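Local coordinates for protein putative glycosylhydrolase (Parabacteroides distasonis, PDB 3S5Q) that probably acts as a hydrolase, perhaps on glycosidic bonds, and is built on a concanavalin A-like fold, at residues 73-78 with 103-108; 79-84 with 140-145; 116-121 with 175-180; 121-126 with 154-159; 163-168 with 183-188. One frame throughout, in Å; residues are numbered along the deposited sequence. Where two conformers were deposited one is given.

Contact 1 of 5, residues 73-78 with 103-108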
# COMPACT_ATOMS: atom_id res chain seq x y z
N ASN A 73 -15.28 5.92 2.50
CA ASN A 73 -14.51 6.70 1.53
C ASN A 73 -13.05 7.01 1.92
O ASN A 73 -12.48 7.99 1.46
CB ASN A 73 -15.25 8.00 1.16
CG ASN A 73 -14.94 8.48 -0.24
OD1 ASN A 73 -14.18 7.84 -0.98
ND2 ASN A 73 -15.53 9.62 -0.63
N THR A 74 -12.44 6.19 2.77
CA THR A 74 -10.98 6.30 2.97
C THR A 74 -10.23 6.29 1.66
O THR A 74 -10.60 5.58 0.73
CB THR A 74 -10.41 5.15 3.79
OG1 THR A 74 -10.97 5.20 5.10
CG2 THR A 74 -8.86 5.22 3.85
N ASN A 75 -9.18 7.09 1.61
CA ASN A 75 -8.27 7.19 0.47
C ASN A 75 -6.85 7.39 1.05
O ASN A 75 -6.59 8.36 1.79
CB ASN A 75 -8.71 8.40 -0.37
CG ASN A 75 -8.02 8.48 -1.72
OD1 ASN A 75 -6.86 8.15 -1.85
ND2 ASN A 75 -8.74 8.94 -2.72
N SER A 76 -5.94 6.46 0.73
CA SER A 76 -4.59 6.39 1.30
C SER A 76 -3.79 5.46 0.36
O SER A 76 -4.14 5.31 -0.82
CB SER A 76 -4.68 5.87 2.74
OG SER A 76 -3.41 5.76 3.41
N GLY A 77 -2.76 4.81 0.87
CA GLY A 77 -1.98 3.87 0.08
C GLY A 77 -0.62 3.55 0.69
O GLY A 77 -0.23 4.12 1.72
N VAL A 78 0.08 2.62 0.04
CA VAL A 78 1.40 2.21 0.44
C VAL A 78 2.31 2.58 -0.72
O VAL A 78 2.00 2.32 -1.87
CB VAL A 78 1.49 0.69 0.72
CG1 VAL A 78 2.94 0.30 1.16
CG2 VAL A 78 0.45 0.28 1.77
N PRO A 103 -19.76 4.62 -3.36
CA PRO A 103 -20.21 4.66 -4.76
C PRO A 103 -19.41 5.63 -5.61
O PRO A 103 -19.39 5.50 -6.83
CB PRO A 103 -21.68 5.15 -4.63
CG PRO A 103 -21.67 5.94 -3.40
CD PRO A 103 -20.81 5.15 -2.47
N GLU A 104 -18.80 6.60 -4.95
CA GLU A 104 -17.89 7.54 -5.54
C GLU A 104 -16.85 6.84 -6.39
O GLU A 104 -16.54 7.32 -7.49
CB GLU A 104 -17.19 8.30 -4.40
CG GLU A 104 -16.14 9.34 -4.78
CD GLU A 104 -16.14 10.58 -3.86
OE1 GLU A 104 -17.22 10.95 -3.30
OE2 GLU A 104 -15.06 11.19 -3.72
N TRP A 105 -16.30 5.72 -5.88
CA TRP A 105 -15.24 4.98 -6.60
C TRP A 105 -15.66 4.40 -7.96
O TRP A 105 -14.80 4.08 -8.76
CB TRP A 105 -14.61 3.90 -5.70
CG TRP A 105 -13.66 4.51 -4.74
CD1 TRP A 105 -13.87 4.73 -3.41
CD2 TRP A 105 -12.37 5.06 -5.05
NE1 TRP A 105 -12.78 5.37 -2.86
CE2 TRP A 105 -11.85 5.58 -3.84
CE3 TRP A 105 -11.61 5.15 -6.23
CZ2 TRP A 105 -10.59 6.18 -3.78
CZ3 TRP A 105 -10.36 5.76 -6.15
CH2 TRP A 105 -9.86 6.25 -4.94
N GLN A 106 -16.97 4.31 -8.22
CA GLN A 106 -17.52 3.93 -9.54
C GLN A 106 -17.33 5.07 -10.60
O GLN A 106 -17.58 4.87 -11.80
CB GLN A 106 -19.02 3.58 -9.35
CG GLN A 106 -19.72 2.81 -10.48
CD GLN A 106 -19.02 1.49 -10.89
OE1 GLN A 106 -18.47 0.75 -10.04
NE2 GLN A 106 -19.05 1.20 -12.19
N SER A 107 -16.90 6.24 -10.14
CA SER A 107 -16.61 7.38 -11.00
C SER A 107 -15.15 7.37 -11.50
O SER A 107 -14.78 8.24 -12.32
CB SER A 107 -16.85 8.70 -10.25
OG SER A 107 -18.23 8.98 -10.11
N TYR A 108 -14.34 6.43 -11.01
CA TYR A 108 -12.90 6.35 -11.35
C TYR A 108 -12.56 5.00 -12.00
O TYR A 108 -13.18 3.96 -11.71
CB TYR A 108 -12.01 6.53 -10.09
CG TYR A 108 -12.35 7.85 -9.42
CD1 TYR A 108 -11.82 9.05 -9.89
CD2 TYR A 108 -13.30 7.91 -8.40
CE1 TYR A 108 -12.17 10.28 -9.31
CE2 TYR A 108 -13.68 9.15 -7.83
CZ TYR A 108 -13.10 10.32 -8.29
OH TYR A 108 -13.45 11.53 -7.74
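Trp105 and two asparagine amides are the flat groups that meet here. The indole is approached obliquely, by Asn73 at its pyrrole end and by Asn75 at its benzene end. The Asn73 amide stands nearly perpendicular to the indole, their planes 86° apart, with OD1 3.4 Å from Trp105 NE1. Farther along, ND2 of Asn75 comes within 3.5 Å of CZ2 of Trp105, this amide being tilted to the ring.

The other end of the Asn73 amide lies near Glu104. With CG nearly anti to the backbone N (chi1 -151°), the group reaches across so that ND2 sits 3.4 Å from OE1 of Glu104, almost equally near both carboxylate oxygens; amide and carboxylate planes are 82° apart. The Asn73 backbone N is bonded to OD2 of Asp99, the residue following strand 93-98. Trp105 also packs on Gln96 and Ala98 of that strand.

A short 3-10 turn, held by the bond from Gln106 N to Pro103 O at 3.0 Å, thus carries a buried tryptophan onto the start of strand 75-82. It is a loop packed by its tryptophan against the 93-98 edge of the five-stranded sheet of a concanavalin A-like fold.

Contact 2 of 5, residues 79-84 with 140-145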
# COMPACT_ATOMS: atom_id res chain seq x y z
N VAL A 79 3.43 3.23 -0.40
CA VAL A 79 4.36 3.71 -1.37
C VAL A 79 5.67 2.90 -1.28
O VAL A 79 6.26 2.76 -0.21
CB VAL A 79 4.60 5.22 -1.13
CG1 VAL A 79 5.66 5.79 -2.13
CG2 VAL A 79 3.26 6.04 -1.18
N ILE A 80 6.11 2.35 -2.40
CA ILE A 80 7.36 1.61 -2.42
C ILE A 80 8.30 2.22 -3.46
O ILE A 80 7.89 3.05 -4.28
CB ILE A 80 7.14 0.11 -2.66
CG1 ILE A 80 6.56 -0.14 -4.08
CG2 ILE A 80 6.26 -0.48 -1.53
CD1 ILE A 80 6.49 -1.60 -4.58
N TYR A 81 9.57 1.84 -3.35
CA TYR A 81 10.59 2.26 -4.29
C TYR A 81 10.69 3.79 -4.38
O TYR A 81 10.90 4.35 -5.46
CB TYR A 81 10.30 1.65 -5.64
CG TYR A 81 10.27 0.12 -5.72
CD1 TYR A 81 10.77 -0.69 -4.69
CD2 TYR A 81 9.90 -0.50 -6.92
CE1 TYR A 81 10.81 -2.09 -4.82
CE2 TYR A 81 9.94 -1.87 -7.06
CZ TYR A 81 10.39 -2.66 -6.02
OH TYR A 81 10.43 -4.02 -6.20
N CYS A 82 10.52 4.48 -3.25
CA CYS A 82 10.58 5.95 -3.25
C CYS A 82 12.01 6.45 -3.20
O CYS A 82 12.74 6.20 -2.25
CB CYS A 82 9.81 6.55 -2.08
SG CYS A 82 9.78 8.36 -2.14
N THR A 83 12.42 7.17 -4.22
CA THR A 83 13.80 7.67 -4.27
C THR A 83 13.92 9.12 -3.79
O THR A 83 15.03 9.65 -3.69
CB THR A 83 14.31 7.54 -5.72
OG1 THR A 83 13.42 8.25 -6.57
CG2 THR A 83 14.35 6.07 -6.10
N ASP A 84 12.77 9.79 -3.58
CA ASP A 84 12.75 11.19 -3.14
C ASP A 84 11.48 11.40 -2.35
O ASP A 84 10.40 11.48 -2.92
CB ASP A 84 12.80 12.14 -4.33
CG ASP A 84 12.95 13.61 -3.92
OD1 ASP A 84 12.42 14.06 -2.86
OD2 ASP A 84 13.58 14.33 -4.72
N ILE A 140 2.43 -7.17 -0.03
CA ILE A 140 3.09 -6.64 -1.25
C ILE A 140 4.43 -7.36 -1.37
O ILE A 140 5.28 -7.23 -0.50
CB ILE A 140 3.31 -5.12 -1.18
CG1 ILE A 140 1.97 -4.37 -0.99
CG2 ILE A 140 4.16 -4.64 -2.45
CD1 ILE A 140 2.09 -2.98 -0.40
N THR A 141 4.60 -8.10 -2.46
CA THR A 141 5.90 -8.73 -2.76
C THR A 141 6.51 -7.87 -3.83
O THR A 141 5.90 -7.67 -4.88
CB THR A 141 5.80 -10.20 -3.23
OG1 THR A 141 5.09 -10.98 -2.24
CG2 THR A 141 7.22 -10.81 -3.44
N ALA A 142 7.70 -7.35 -3.52
CA ALA A 142 8.44 -6.39 -4.36
C ALA A 142 9.80 -6.97 -4.67
O ALA A 142 10.78 -6.78 -3.92
CB ALA A 142 8.58 -5.02 -3.66
N LYS A 143 9.88 -7.68 -5.77
CA LYS A 143 11.12 -8.41 -6.08
C LYS A 143 11.65 -7.85 -7.39
O LYS A 143 11.25 -8.27 -8.47
CB LYS A 143 10.84 -9.91 -6.16
CG LYS A 143 12.06 -10.77 -5.92
CD LYS A 143 11.78 -12.20 -6.29
CE LYS A 143 12.22 -13.13 -5.21
NZ LYS A 143 11.49 -14.43 -5.27
N GLY A 144 12.54 -6.88 -7.28
CA GLY A 144 12.93 -6.06 -8.42
C GLY A 144 11.71 -5.55 -9.20
O GLY A 144 10.83 -4.88 -8.67
N GLN A 145 11.69 -5.85 -10.50
CA GLN A 145 10.59 -5.39 -11.34
C GLN A 145 9.28 -6.20 -11.24
O GLN A 145 8.24 -5.77 -11.76
CB GLN A 145 11.04 -5.30 -12.78
CG GLN A 145 12.13 -4.27 -13.01
CD GLN A 145 12.45 -4.10 -14.50
OE1 GLN A 145 12.92 -5.04 -15.16
NE2 GLN A 145 12.21 -2.90 -15.03
O HOH W 1 12.93 -4.71 -5.23
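Tyr81 reaches across to Gly144 with its hydroxyl, and Ile80 packs beside it against Ala142. The tight part lies around the end of the phenol. OH donates to Gly144 O at 2.6 Å, arriving in the carbonyl plane on a lone pair, while the same OH sits 3.3 Å from the methyl of Ala142. That methyl also touches CZ of Tyr81 at 3.8 Å.

Ile80 fills the interior next to this. Its chi1 of 65° sets CG1 between the backbone N and the carbonyl carbon, and from there CD1 lies over the centre of one face of the Tyr81 ring, 4.1 Å above its plane. CD1 also meets Ala142 CB, and more loosely CG2 of Ile140 at 4.4 Å.

Toward the turn at Gly144 the contact is wetter. A water donates to Tyr81 OH at 2.8 Å and accepts a weak bond from Gly144 N, so the phenol oxygen is gripped by both protein and water.

The pair spans two sheets: strand 75-82, which turns a corner at Tyr81, belongs to the five-stranded sheet and strand 135-143 to the larger one, and Phe62 of adjacent strand 62-70 touches Ile80, Tyr81 and Ala142.

Contact 3 of 5, residues 116-121 with 175-180. With EDO (1,2-ethanediol), chain E.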
# COMPACT_ATOMS: atom_id res chain seq x y z
N SER A 116 -4.64 -1.52 -6.42
CA SER A 116 -4.04 -1.26 -7.72
C SER A 116 -2.62 -0.76 -7.53
O SER A 116 -2.28 -0.16 -6.49
CB SER A 116 -4.85 -0.21 -8.50
OG SER A 116 -4.87 1.03 -7.82
N ILE A 117 -1.78 -1.02 -8.53
CA ILE A 117 -0.55 -0.27 -8.72
C ILE A 117 -1.14 0.97 -9.37
O ILE A 117 -1.53 0.96 -10.55
CB ILE A 117 0.43 -1.01 -9.62
CG1 ILE A 117 0.91 -2.29 -8.92
CG2 ILE A 117 1.64 -0.10 -10.03
CD1 ILE A 117 1.58 -3.28 -9.84
N TYR A 118 -1.35 1.98 -8.55
CA TYR A 118 -2.21 3.13 -8.87
C TYR A 118 -1.90 3.71 -10.26
O TYR A 118 -0.76 4.05 -10.54
CB TYR A 118 -2.06 4.21 -7.77
CG TYR A 118 -2.89 5.42 -8.02
CD1 TYR A 118 -4.26 5.40 -7.80
CD2 TYR A 118 -2.32 6.60 -8.52
CE1 TYR A 118 -5.04 6.47 -8.05
CE2 TYR A 118 -3.13 7.74 -8.77
CZ TYR A 118 -4.49 7.65 -8.53
OH TYR A 118 -5.33 8.74 -8.75
N GLY A 119 -2.93 3.82 -11.10
CA GLY A 119 -2.82 4.47 -12.43
C GLY A 119 -2.17 3.61 -13.50
O GLY A 119 -2.12 4.03 -14.68
N HIS A 120 -1.73 2.39 -13.13
CA HIS A 120 -1.01 1.48 -14.01
C HIS A 120 -1.63 0.09 -14.19
O HIS A 120 -1.65 -0.45 -15.31
CB HIS A 120 0.48 1.34 -13.55
CG HIS A 120 1.23 2.65 -13.58
ND1 HIS A 120 0.99 3.68 -12.68
CD2 HIS A 120 2.19 3.12 -14.43
CE1 HIS A 120 1.76 4.71 -12.97
NE2 HIS A 120 2.52 4.39 -14.02
N LYS A 121 -2.05 -0.53 -13.10
CA LYS A 121 -2.69 -1.86 -13.17
C LYS A 121 -3.62 -2.09 -12.00
O LYS A 121 -3.20 -1.97 -10.82
CB LYS A 121 -1.63 -2.98 -13.25
CG LYS A 121 -2.33 -4.37 -13.44
CD LYS A 121 -1.49 -5.40 -14.04
CE LYS A 121 -2.31 -6.58 -14.59
NZ LYS A 121 -1.41 -7.79 -14.91
N GLU A 175 -4.84 5.19 -20.27
CA GLU A 175 -4.08 6.37 -19.81
C GLU A 175 -3.44 6.17 -18.47
O GLU A 175 -4.03 5.61 -17.56
CB GLU A 175 -5.01 7.61 -19.69
CG GLU A 175 -5.33 8.33 -21.02
CD GLU A 175 -4.12 8.96 -21.68
OE1 GLU A 175 -3.08 9.05 -21.02
OE2 GLU A 175 -4.21 9.38 -22.85
N ILE A 176 -2.23 6.69 -18.36
CA ILE A 176 -1.54 6.79 -17.09
C ILE A 176 -1.79 8.23 -16.61
O ILE A 176 -1.80 9.14 -17.42
CB ILE A 176 -0.05 6.49 -17.26
CG1 ILE A 176 0.12 5.01 -17.70
CG2 ILE A 176 0.75 6.81 -15.94
CD1 ILE A 176 1.64 4.59 -17.93
N PRO A 177 -2.07 8.43 -15.31
CA PRO A 177 -2.25 9.81 -14.85
C PRO A 177 -1.08 10.70 -15.22
O PRO A 177 0.09 10.27 -15.15
CB PRO A 177 -2.41 9.66 -13.32
CG PRO A 177 -2.98 8.28 -13.15
CD PRO A 177 -2.29 7.45 -14.23
N GLU A 178 -1.42 11.93 -15.63
CA GLU A 178 -0.45 12.91 -16.16
C GLU A 178 0.69 13.18 -15.18
O GLU A 178 1.83 13.45 -15.59
CB GLU A 178 -1.12 14.26 -16.48
N TRP A 179 0.36 13.11 -13.89
CA TRP A 179 1.27 13.40 -12.80
C TRP A 179 2.18 12.20 -12.40
O TRP A 179 2.95 12.31 -11.44
CB TRP A 179 0.45 13.94 -11.59
CG TRP A 179 -0.54 12.98 -11.00
CD1 TRP A 179 -0.31 12.07 -10.00
CD2 TRP A 179 -1.93 12.85 -11.34
NE1 TRP A 179 -1.46 11.35 -9.73
CE2 TRP A 179 -2.47 11.82 -10.53
CE3 TRP A 179 -2.75 13.47 -12.28
CZ2 TRP A 179 -3.79 11.40 -10.62
CZ3 TRP A 179 -4.12 13.06 -12.35
CH2 TRP A 179 -4.61 12.05 -11.53
N LEU A 180 2.08 11.08 -13.13
CA LEU A 180 2.94 9.91 -12.96
C LEU A 180 3.68 9.64 -14.29
O LEU A 180 3.38 8.66 -14.99
CB LEU A 180 2.12 8.67 -12.53
CG LEU A 180 1.26 8.80 -11.26
CD1 LEU A 180 0.40 7.51 -11.04
CD2 LEU A 180 2.13 9.12 -10.04
C1 EDO E . -2.99 -11.59 -11.13
O1 EDO E . -2.68 -13.01 -11.13
C2 EDO E . -3.26 -10.98 -12.51
O2 EDO E . -2.95 -9.58 -12.53
O HOH W 2 4.26 6.05 -15.26
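Gly119 and Ile176 bring the two irregular segments closest, their CA atoms 5.4 Å apart. In 116-121 the backbone forms a classic beta bulge: His120 and Lys121 both face Ile117, whose carbonyl accepts from both of their amides. In 175-180 a type I turn runs from Pro177 to Leu180. Gly119, with a positive phi of 78°, has no side chain on the side facing the turn, and the Pro177 ring moves in until CD is 3.5 Å from Gly119 O.

His120 is fixed from within its own segment. ND1 donates to Tyr118 O at 2.8 Å in a nearly straight bond (165°) that lies in the imidazole plane. At the other nitrogen, NE2 and Leu180 O share a water. CD1 of Leu180 meets the ring edge near CE1 at 3.7 Å, and CG2 of Ile176 approaches NE2 obliquely at 3.6 Å.

Tyr118 reaches toward Trp179 with CG anti to the backbone N (chi1 179°). Its OH comes in plane to the edge of the Trp179 indole, 3.6 Å from CZ2, while its CD2 touches Leu180 CD1 at 3.8 Å. Pro177 CB covers one indole face of Trp179.

Around the contact, Ser116 and Tyr118 make backbone bonds to strand 93-98, and Ile117 packs against strands 146-151 and 154-160. His120 stacks on Tyr184, farther along the same loop as 175-180.

Contact 4 of 5, residues 121-126 with 154-159. With EDO (1,2-ethanediol), chain E.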
# COMPACT_ATOMS: atom_id res chain seq x y z
N LYS A 121 -2.05 -0.53 -13.10
CA LYS A 121 -2.69 -1.86 -13.17
C LYS A 121 -3.62 -2.09 -12.00
O LYS A 121 -3.20 -1.97 -10.82
CB LYS A 121 -1.63 -2.98 -13.25
CG LYS A 121 -2.33 -4.37 -13.44
CD LYS A 121 -1.49 -5.40 -14.04
CE LYS A 121 -2.31 -6.58 -14.59
NZ LYS A 121 -1.41 -7.79 -14.91
N GLY A 122 -4.88 -2.40 -12.32
CA GLY A 122 -5.91 -2.66 -11.32
C GLY A 122 -6.03 -4.11 -10.84
O GLY A 122 -5.37 -5.01 -11.34
N ALA A 123 -6.91 -4.33 -9.86
CA ALA A 123 -7.17 -5.67 -9.33
C ALA A 123 -7.84 -6.61 -10.36
O ALA A 123 -8.61 -6.17 -11.25
CB ALA A 123 -7.98 -5.61 -8.03
N ASN A 124 -7.56 -7.90 -10.24
CA ASN A 124 -8.20 -8.84 -11.15
C ASN A 124 -9.64 -9.17 -10.75
O ASN A 124 -10.36 -9.87 -11.49
CB ASN A 124 -7.33 -10.07 -11.42
CG ASN A 124 -7.01 -10.88 -10.18
OD1 ASN A 124 -7.64 -10.75 -9.11
ND2 ASN A 124 -6.00 -11.75 -10.32
N GLU A 125 -10.09 -8.60 -9.64
CA GLU A 125 -11.38 -8.88 -9.05
C GLU A 125 -11.73 -7.66 -8.21
O GLU A 125 -10.90 -7.22 -7.41
CB GLU A 125 -11.28 -10.11 -8.15
CG GLU A 125 -12.62 -10.56 -7.58
CD GLU A 125 -12.49 -11.82 -6.73
OE1 GLU A 125 -11.40 -12.45 -6.74
OE2 GLU A 125 -13.49 -12.18 -6.05
N GLN A 126 -12.92 -7.09 -8.43
CA GLN A 126 -13.33 -5.88 -7.75
C GLN A 126 -13.91 -6.19 -6.37
O GLN A 126 -14.40 -7.31 -6.12
CB GLN A 126 -14.34 -5.07 -8.58
CG GLN A 126 -13.79 -4.53 -9.91
CD GLN A 126 -12.54 -3.66 -9.73
OE1 GLN A 126 -12.61 -2.59 -9.13
NE2 GLN A 126 -11.39 -4.14 -10.23
N LYS A 154 -6.47 -13.07 -1.58
CA LYS A 154 -6.62 -13.18 -3.01
C LYS A 154 -5.45 -12.49 -3.69
O LYS A 154 -5.10 -11.38 -3.36
CB LYS A 154 -7.95 -12.56 -3.43
CG LYS A 154 -9.14 -13.28 -2.82
CD LYS A 154 -10.42 -12.86 -3.49
CE LYS A 154 -11.61 -13.75 -3.10
NZ LYS A 154 -12.82 -13.52 -3.99
N HIS A 155 -4.84 -13.19 -4.65
CA HIS A 155 -3.75 -12.64 -5.47
C HIS A 155 -4.31 -11.73 -6.57
O HIS A 155 -4.61 -12.19 -7.68
CB HIS A 155 -2.94 -13.81 -6.06
CG HIS A 155 -1.72 -13.40 -6.82
ND1 HIS A 155 -1.09 -14.26 -7.69
CD2 HIS A 155 -1.01 -12.25 -6.84
CE1 HIS A 155 -0.03 -13.65 -8.20
NE2 HIS A 155 0.03 -12.43 -7.71
N ILE A 156 -4.49 -10.44 -6.26
CA ILE A 156 -5.22 -9.54 -7.15
C ILE A 156 -4.35 -8.89 -8.25
O ILE A 156 -4.87 -8.47 -9.29
CB ILE A 156 -6.01 -8.45 -6.37
CG1 ILE A 156 -5.13 -7.75 -5.35
CG2 ILE A 156 -7.27 -9.06 -5.69
CD1 ILE A 156 -5.72 -6.38 -4.89
N VAL A 157 -3.05 -8.76 -8.01
CA VAL A 157 -2.19 -8.07 -8.97
C VAL A 157 -0.89 -8.80 -9.09
O VAL A 157 -0.29 -9.21 -8.10
CB VAL A 157 -1.95 -6.54 -8.61
CG1 VAL A 157 -1.08 -5.79 -9.69
CG2 VAL A 157 -3.23 -5.82 -8.37
N SER A 158 -0.47 -8.99 -10.33
CA SER A 158 0.87 -9.49 -10.66
C SER A 158 1.29 -8.62 -11.83
O SER A 158 0.57 -8.53 -12.84
CB SER A 158 0.86 -10.96 -11.04
OG SER A 158 2.20 -11.47 -11.09
N ALA A 159 2.41 -7.94 -11.69
CA ALA A 159 2.87 -7.03 -12.71
C ALA A 159 4.39 -7.08 -12.84
O ALA A 159 5.12 -7.16 -11.84
CB ALA A 159 2.31 -5.58 -12.40
C1 EDO E . -2.99 -11.59 -11.13
O1 EDO E . -2.68 -13.01 -11.13
C2 EDO E . -3.26 -10.98 -12.51
O2 EDO E . -2.95 -9.58 -12.53
O HOH W 3 -4.65 -7.49 -12.01
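A classic beta bulge on strand 154-160, where Ile156 and Val157 both face Ile149, docks the loop 121-126 through Ile156 and Asn124. Asn124 N donates to Ile156 O at 2.9 Å, in the carbonyl plane on a lone pair. Its side chain binds one residue back: chi1 of 61° tucks CG over the backbone, and ND2 reaches His155 O at 3.0 Å. Ala123 CB packs on Ile156 CB at 3.8 Å.

At one end the extended Lys121 chain sends NZ to Ser158 O, 3.0 Å away and nearly along the C=O axis. At the other, Lys154 NZ meets Glu125 OE2 on its syn side, 25° out of the carboxylate plane, in a salt bridge; the modelled 2.5 Å is short and doubtful. A water links Gly122 O to Ile156 O and is hydrogen-bonded to O2 of an ethanediol, probably from crystallisation, whose O1 lies over one face of His155.

Running roughly antiparallel, the loop covers the outermost strand of the larger sheet, an edge strand sealed by a loop in this lectin-like fold.

Contact 5 of 5, residues 163-168 with 183-188. With EDO (1,2-ethanediol), chain G.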
# COMPACT_ATOMS: atom_id res chain seq x y z
N ASP A 163 7.30 -4.17 -18.52
CA ASP A 163 6.28 -3.99 -19.56
C ASP A 163 5.88 -2.51 -19.75
O ASP A 163 5.36 -2.14 -20.80
CB ASP A 163 5.02 -4.82 -19.24
CG ASP A 163 5.27 -6.32 -19.19
OD1 ASP A 163 6.34 -6.79 -19.62
OD2 ASP A 163 4.36 -7.04 -18.75
N TRP A 164 6.09 -1.68 -18.72
CA TRP A 164 5.72 -0.27 -18.75
C TRP A 164 6.80 0.58 -19.41
O TRP A 164 7.46 1.40 -18.77
CB TRP A 164 5.39 0.21 -17.35
CG TRP A 164 3.94 -0.08 -17.00
CD1 TRP A 164 2.89 0.78 -17.11
CD2 TRP A 164 3.38 -1.35 -16.58
NE1 TRP A 164 1.71 0.15 -16.75
CE2 TRP A 164 1.98 -1.16 -16.43
CE3 TRP A 164 3.92 -2.62 -16.33
CZ2 TRP A 164 1.12 -2.21 -16.01
CZ3 TRP A 164 3.07 -3.65 -15.96
CH2 TRP A 164 1.68 -3.44 -15.79
N THR A 165 6.97 0.41 -20.72
CA THR A 165 7.98 1.17 -21.46
C THR A 165 7.55 2.62 -21.77
O THR A 165 8.40 3.48 -22.08
CB THR A 165 8.37 0.45 -22.75
OG1 THR A 165 7.20 0.10 -23.48
CG2 THR A 165 9.14 -0.80 -22.41
N SER A 166 6.25 2.88 -21.67
CA SER A 166 5.69 4.27 -21.77
C SER A 166 5.38 4.88 -20.40
O SER A 166 4.83 4.19 -19.54
CB SER A 166 4.39 4.28 -22.61
OG SER A 166 3.72 5.57 -22.59
N GLY A 167 5.72 6.18 -20.21
CA GLY A 167 5.28 6.97 -19.05
C GLY A 167 3.85 7.48 -19.08
O GLY A 167 3.31 7.96 -18.05
N THR A 168 3.22 7.36 -20.24
CA THR A 168 1.86 7.89 -20.48
C THR A 168 0.75 6.89 -20.82
O THR A 168 -0.45 7.21 -20.69
CB THR A 168 1.91 8.90 -21.64
OG1 THR A 168 2.29 8.22 -22.85
CG2 THR A 168 2.93 10.08 -21.31
N PRO A 183 8.29 6.29 -17.09
CA PRO A 183 7.97 4.94 -17.52
C PRO A 183 8.32 4.00 -16.37
O PRO A 183 9.42 4.08 -15.84
CB PRO A 183 8.87 4.72 -18.74
CG PRO A 183 9.13 6.04 -19.24
CD PRO A 183 9.21 6.93 -18.03
N TYR A 184 7.38 3.20 -15.91
CA TYR A 184 7.69 2.36 -14.76
C TYR A 184 8.74 1.31 -15.06
O TYR A 184 9.36 0.80 -14.11
CB TYR A 184 6.45 1.73 -14.17
CG TYR A 184 5.71 2.58 -13.19
CD1 TYR A 184 5.94 3.96 -13.08
CD2 TYR A 184 4.75 2.00 -12.38
CE1 TYR A 184 5.21 4.72 -12.15
CE2 TYR A 184 4.03 2.76 -11.45
CZ TYR A 184 4.26 4.11 -11.35
OH TYR A 184 3.52 4.80 -10.44
N ALA A 185 8.98 1.01 -16.35
CA ALA A 185 10.15 0.15 -16.74
C ALA A 185 11.49 0.76 -16.37
O ALA A 185 12.49 0.04 -16.23
CB ALA A 185 10.12 -0.20 -18.25
N ASN A 186 11.51 2.09 -16.22
CA ASN A 186 12.75 2.83 -15.89
C ASN A 186 12.94 3.24 -14.40
O ASN A 186 13.91 3.92 -14.03
CB ASN A 186 12.81 4.07 -16.78
CG ASN A 186 12.96 3.72 -18.28
OD1 ASN A 186 13.25 2.57 -18.65
ND2 ASN A 186 12.81 4.73 -19.14
N MSE A 187 11.96 2.86 -13.56
CA MSE A 187 11.95 3.14 -12.14
C MSE A 187 12.92 2.22 -11.40
O MSE A 187 12.87 1.01 -11.59
CB MSE A 187 10.53 2.94 -11.60
CG MSE A 187 9.47 3.95 -12.14
SE MSE A 187 9.80 5.75 -11.57
CE MSE A 187 9.07 5.75 -9.85
N PRO A 188 13.84 2.80 -10.57
CA PRO A 188 14.61 2.04 -9.59
C PRO A 188 13.74 1.12 -8.74
O PRO A 188 12.63 1.51 -8.40
CB PRO A 188 15.17 3.12 -8.67
CG PRO A 188 15.33 4.29 -9.55
CD PRO A 188 14.05 4.24 -10.38
C1 EDO G . 6.32 3.09 -26.23
O1 EDO G . 6.37 1.84 -25.55
C2 EDO G . 5.10 3.17 -27.16
O2 EDO G . 4.20 4.20 -26.87
O HOH W 4 4.73 3.80 -16.76
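Backbone torsions of -84° and 68° (phi and psi) make Trp164 the centre of an inverse gamma turn, and its carbonyl faces the 183-188 segment. Ala185 N donates to Trp164 O at 2.9 Å, coming from above the carbonyl plane, away from the lone-pair directions. The same oxygen lies only 3.1 Å from Ala185 CB, so the packing around the acceptor is tight.

Pro183 fits against the next few residues of the loop. Its CB is 3.6 Å from Thr165 O, and CG lies 3.5 Å from Gly167 N, where the two backbones come so close that the CA atoms of Gly167 and Pro183 are 3.7 Å apart. Trp164 and Tyr184 touch through their CB atoms at 3.7 Å, and from there the two aromatic side chains both lead away from this interface and reach His120; Trp164 NE1 is bonded to Asn170 OD1.

One water joins the segments a second time, donating to Ser166 O and accepting from Tyr184 N at 2.8 Å. On the outer side, Thr165 OG1 donates to an ethanediol that probably came from the crystallisation liquor.

Ser166 OG accepts from Thr168 N and from Thr169 N. The first of these bonds defines an ST turn, which together with the gamma turn shapes a long surface loop folded back on itself between strands 154-160 and 192-195.

In the fold
Contacts 1 and 2 share strand 75-82 and lie on opposite sides of the chain's centre, their own centres about 22 Å apart; Val78 of contact 1 touches Ile140 of contact 2. Contacts 3 and 4 share Lys121, and along the sequence contact 4 falls between the two segments of contact 3. The segments of contacts 3 and 5 alternate along the chain, and their centres are about 11 Å apart; they meet through His120 against Tyr184 and Trp164. Contact 5 also reaches contact 2, where Tyr81 packs on Pro188. The long loop before strand 135-143 and the one after strand 154-160 thus pack on each other beside a concanavalin A-like sandwich whose two sheets contact 2 joins.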